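Local coordinates for Serine/threonine-protein kinase PknE (Mycobacterium tuberculosis, PDB 2H34), which phosphorylates serine and threonine residues of proteins at the expense of ATP and probably promotes survival of infected macrophages by suppressing their apoptosis, at residues V97-F102 against L109-R114. Numbering follows the deposited sequence.
Sequences VPIHDF and LYVDMR
His100 and Asp101 both lie opposite Asp112, a classic beta bulge in the antiparallel pairing of 97-102 with 109-114. Asp112 O accepts two backbone bonds, one from His100 N and one from Asp101 N, the latter with 3.2 Å between Asp101 N and Asp112 O, while Asp101 O takes Asp112 N at 2.8 Å to complete the hydrogen-bonded pair. On the N-terminal side of the bulge in 97-102, Arg114 N donates to Pro98 O.

The extra residue turns the His100 side chain toward the partner strand. There ND1 donates to Asp112 OD1 over 2.6 Å, approaching on the syn side of the carboxylate but tilted from its plane. Ring and carboxylate stand almost perpendicular, 87° apart, with the acid at the imidazole edge and the backbone N of Arg114 over one imidazole face. Asp112 OD2 is bonded in turn to Tyr36 OH, so both carboxylate oxygens are engaged and the acid's rotation is restrained. On the same face of the sheet, Asp101 extends with CG anti to its backbone N (chi1 -168°), and Tyr110 OH donates to its OD2 over 2.8 Å from above the carboxylate plane. The backbone of Phe102 lies over the phenol, its CA 4.2 Å from the ring centroid in a CH-pi contact.

The other face is apolar. Ile99 CD1 meets Met113 CE, a selenomethionine methyl, at 3.8 Å, the two chains running side by side; Ile99 CG2 touches Val111 CG1, and Phe102 CB packs on Val111 CG2. Past Ile99 and Met113, Pro98 CG lies over one face of the Arg114 guanidinium.

This hairpin belongs to the five-stranded sheet of the kinase N-lobe: 99-105 is an outermost strand, whereas 108-114 lies between it and strand 60-66, antiparallel to both, its backbone hydrogen-bonded through Val111 to Lys65, a residue predicted to bind ATP. Ile99 packs on Ala88 of helix 75-88, and His100 and Asp112 rest against Val62 of strand 60-66.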
ATOM      1  N   VAL A  97      -8.856   0.132   6.094  1.00 61.06           N
ATOM      2  CA  VAL A  97      -9.479  -0.797   7.024  1.00 60.80           C
ATOM      3  C   VAL A  97      -9.795  -0.108   8.344  1.00 60.98           C
ATOM      4  O   VAL A  97      -8.916   0.502   8.948  1.00 60.55           O
ATOM      5  CB  VAL A  97      -8.553  -2.001   7.303  1.00 60.80           C
ATOM      6  CG1 VAL A  97      -9.220  -2.977   8.259  1.00 60.85           C
ATOM      7  CG2 VAL A  97      -8.173  -2.702   6.003  1.00 60.32           C
ATOM      8  N   PRO A  98     -11.071  -0.173   8.770  1.00 61.53           N
ATOM      9  CA  PRO A  98     -11.527   0.293  10.082  1.00 61.88           C
ATOM     10  C   PRO A  98     -10.838  -0.477  11.188  1.00 62.67           C
ATOM     11  O   PRO A  98     -10.700  -1.702  11.075  1.00 62.90           O
ATOM     12  CB  PRO A  98     -13.007  -0.071  10.079  1.00 61.38           C
ATOM     13  CG  PRO A  98     -13.370  -0.131   8.648  1.00 61.67           C
ATOM     14  CD  PRO A  98     -12.187  -0.686   7.958  1.00 61.40           C
ATOM     15  N   ILE A  99     -10.394   0.226  12.232  1.00 63.06           N
ATOM     16  CA  ILE A  99      -9.867  -0.435  13.425  1.00 63.61           C
ATOM     17  C   ILE A  99     -10.983  -0.520  14.453  1.00 64.27           C
ATOM     18  O   ILE A  99     -11.544   0.510  14.842  1.00 64.64           O
ATOM     19  CB  ILE A  99      -8.670   0.330  14.038  1.00 63.50           C
ATOM     20  CG1 ILE A  99      -7.483   0.397  13.064  1.00 63.70           C
ATOM     21  CG2 ILE A  99      -8.244  -0.279  15.376  1.00 63.39           C
ATOM     22  CD1 ILE A  99      -7.305  -0.804  12.168  1.00 63.27           C
ATOM     23  N   HIS A 100     -11.313  -1.734  14.890  1.00 64.79           N
ATOM     24  CA  HIS A 100     -12.337  -1.900  15.925  1.00 65.26           C
ATOM     25  C   HIS A 100     -11.840  -1.530  17.294  1.00 65.16           C
ATOM     26  O   HIS A 100     -12.489  -0.782  18.002  1.00 65.06           O
ATOM     27  CB  HIS A 100     -12.891  -3.317  15.964  1.00 65.23           C
ATOM     28  CG  HIS A 100     -13.580  -3.726  14.705  1.00 66.33           C
ATOM     29  ND1 HIS A 100     -13.469  -4.995  14.176  1.00 66.05           N
ATOM     30  CD2 HIS A 100     -14.381  -3.031  13.860  1.00 67.17           C
ATOM     31  CE1 HIS A 100     -14.178  -5.064  13.063  1.00 67.17           C
ATOM     32  NE2 HIS A 100     -14.734  -3.885  12.843  1.00 67.18           N
ATOM     33  N   ASP A 101     -10.684  -2.056  17.664  1.00 65.90           N
ATOM     34  CA  ASP A 101     -10.217  -1.951  19.031  1.00 66.82           C
ATOM     35  C   ASP A 101      -8.744  -2.291  19.080  1.00 67.18           C
ATOM     36  O   ASP A 101      -8.199  -2.810  18.108  1.00 67.18           O
ATOM     37  CB  ASP A 101     -11.013  -2.923  19.910  1.00 67.10           C
ATOM     38  CG  ASP A 101     -10.798  -2.697  21.390  1.00 67.50           C
ATOM     39  OD1 ASP A 101     -10.376  -1.594  21.791  1.00 67.44           O
ATOM     40  OD2 ASP A 101     -11.058  -3.643  22.157  1.00 69.55           O
ATOM     41  N   PHE A 102      -8.112  -1.985  20.211  1.00 67.69           N
ATOM     42  CA  PHE A 102      -6.717  -2.331  20.471  1.00 68.13           C
ATOM     43  C   PHE A 102      -6.377  -2.153  21.955  1.00 68.77           C
ATOM     44  O   PHE A 102      -7.071  -1.435  22.678  1.00 68.82           O
ATOM     45  CB  PHE A 102      -5.775  -1.499  19.593  1.00 67.88           C
ATOM     46  CG  PHE A 102      -6.040  -0.018  19.641  1.00 68.19           C
ATOM     47  CD1 PHE A 102      -6.960   0.571  18.777  1.00 68.77           C
ATOM     48  CD2 PHE A 102      -5.354   0.798  20.533  1.00 68.32           C
ATOM     49  CE1 PHE A 102      -7.197   1.949  18.813  1.00 67.97           C
ATOM     50  CE2 PHE A 102      -5.587   2.174  20.573  1.00 67.85           C
ATOM     51  CZ  PHE A 102      -6.508   2.746  19.715  1.00 67.92           C
ATOM     52  N   LEU A 109      -0.120  -7.546  22.854  1.00 73.71           N
ATOM     53  CA  LEU A 109      -0.753  -6.362  22.279  1.00 73.62           C
ATOM     54  C   LEU A 109      -1.467  -6.709  20.982  1.00 73.56           C
ATOM     55  O   LEU A 109      -0.903  -7.346  20.094  1.00 73.55           O
ATOM     56  CB  LEU A 109       0.260  -5.231  22.063  1.00 73.61           C
ATOM     57  CG  LEU A 109       0.905  -4.614  23.315  1.00 73.66           C
ATOM     58  CD1 LEU A 109       1.578  -3.280  22.998  1.00 73.72           C
ATOM     59  CD2 LEU A 109      -0.111  -4.427  24.437  1.00 73.72           C
ATOM     60  N   TYR A 110      -2.718  -6.287  20.886  1.00 73.56           N
ATOM     61  CA  TYR A 110      -3.563  -6.676  19.779  1.00 73.46           C
ATOM     62  C   TYR A 110      -4.150  -5.461  19.056  1.00 73.43           C
ATOM     63  O   TYR A 110      -4.268  -4.374  19.633  1.00 73.21           O
ATOM     64  CB  TYR A 110      -4.669  -7.608  20.285  1.00 73.49           C
ATOM     65  CG  TYR A 110      -5.781  -6.921  21.060  1.00 74.16           C
ATOM     66  CD1 TYR A 110      -5.613  -6.551  22.396  1.00 74.25           C
ATOM     67  CD2 TYR A 110      -7.012  -6.658  20.455  1.00 74.93           C
ATOM     68  CE1 TYR A 110      -6.642  -5.922  23.101  1.00 75.04           C
ATOM     69  CE2 TYR A 110      -8.043  -6.031  21.149  1.00 75.20           C
ATOM     70  CZ  TYR A 110      -7.854  -5.670  22.467  1.00 75.70           C
ATOM     71  OH  TYR A 110      -8.884  -5.052  23.141  1.00 76.49           O
ATOM     72  N   VAL A 111      -4.483  -5.658  17.779  1.00 73.43           N
ATOM     73  CA  VAL A 111      -5.297  -4.716  17.012  1.00 73.21           C
ATOM     74  C   VAL A 111      -6.410  -5.477  16.293  1.00 73.31           C
ATOM     75  O   VAL A 111      -6.154  -6.367  15.483  1.00 73.22           O
ATOM     76  CB  VAL A 111      -4.465  -3.894  16.002  1.00 73.12           C
ATOM     77  CG1 VAL A 111      -5.373  -3.005  15.175  1.00 72.99           C
ATOM     78  CG2 VAL A 111      -3.426  -3.043  16.723  1.00 73.20           C
ATOM     79  N   ASP A 112      -7.647  -5.127  16.619  1.00 73.71           N
ATOM     80  CA  ASP A 112      -8.819  -5.770  16.054  1.00 74.17           C
ATOM     81  C   ASP A 112      -9.368  -4.896  14.946  1.00 74.64           C
ATOM     82  O   ASP A 112      -9.682  -3.730  15.164  1.00 74.75           O
ATOM     83  CB  ASP A 112      -9.868  -5.970  17.148  1.00 74.17           C
ATOM     84  CG  ASP A 112     -11.258  -6.243  16.602  1.00 74.41           C
ATOM     85  OD1 ASP A 112     -11.470  -6.162  15.375  1.00 74.48           O
ATOM     86  OD2 ASP A 112     -12.156  -6.532  17.417  1.00 74.82           O
HETATM   87  N   MSE A 113      -9.506  -5.469  13.759  1.00 75.25           N
HETATM   88  CA  MSE A 113      -9.965  -4.707  12.602  1.00 76.06           C
HETATM   89  C   MSE A 113     -10.988  -5.460  11.770  1.00 75.53           C
HETATM   90  O   MSE A 113     -11.106  -6.683  11.869  1.00 75.63           O
HETATM   91  CB  MSE A 113      -8.781  -4.310  11.730  1.00 76.66           C
HETATM   92  CG  MSE A 113      -7.689  -5.340  11.729  1.00 80.75           C
HETATM   93 SE   MSE A 113      -6.150  -4.872  10.662  1.00 91.30          SE
HETATM   94  CE  MSE A 113      -5.051  -3.866  11.982  1.00 88.13           C
ATOM     95  N   ARG A 114     -11.720  -4.698  10.959  1.00 75.14           N
ATOM     96  CA  ARG A 114     -12.677  -5.201   9.973  1.00 74.52           C
ATOM     97  C   ARG A 114     -12.019  -6.196   9.008  1.00 74.20           C
ATOM     98  O   ARG A 114     -10.906  -5.970   8.518  1.00 74.05           O
ATOM     99  CB  ARG A 114     -13.269  -3.999   9.220  1.00 74.63           C
ATOM    100  CG  ARG A 114     -14.399  -4.271   8.229  1.00 74.56           C
ATOM    101  CD  ARG A 114     -15.571  -3.342   8.534  1.00 74.56           C
ATOM    102  NE  ARG A 114     -16.190  -2.749   7.351  1.00 74.52           N
ATOM    103  CZ  ARG A 114     -17.251  -1.944   7.390  1.00 75.79           C
ATOM    104  NH1 ARG A 114     -17.812  -1.646   8.551  1.00 77.20           N
ATOM    105  NH2 ARG A 114     -17.757  -1.429   6.275  1.00 76.24           N
TER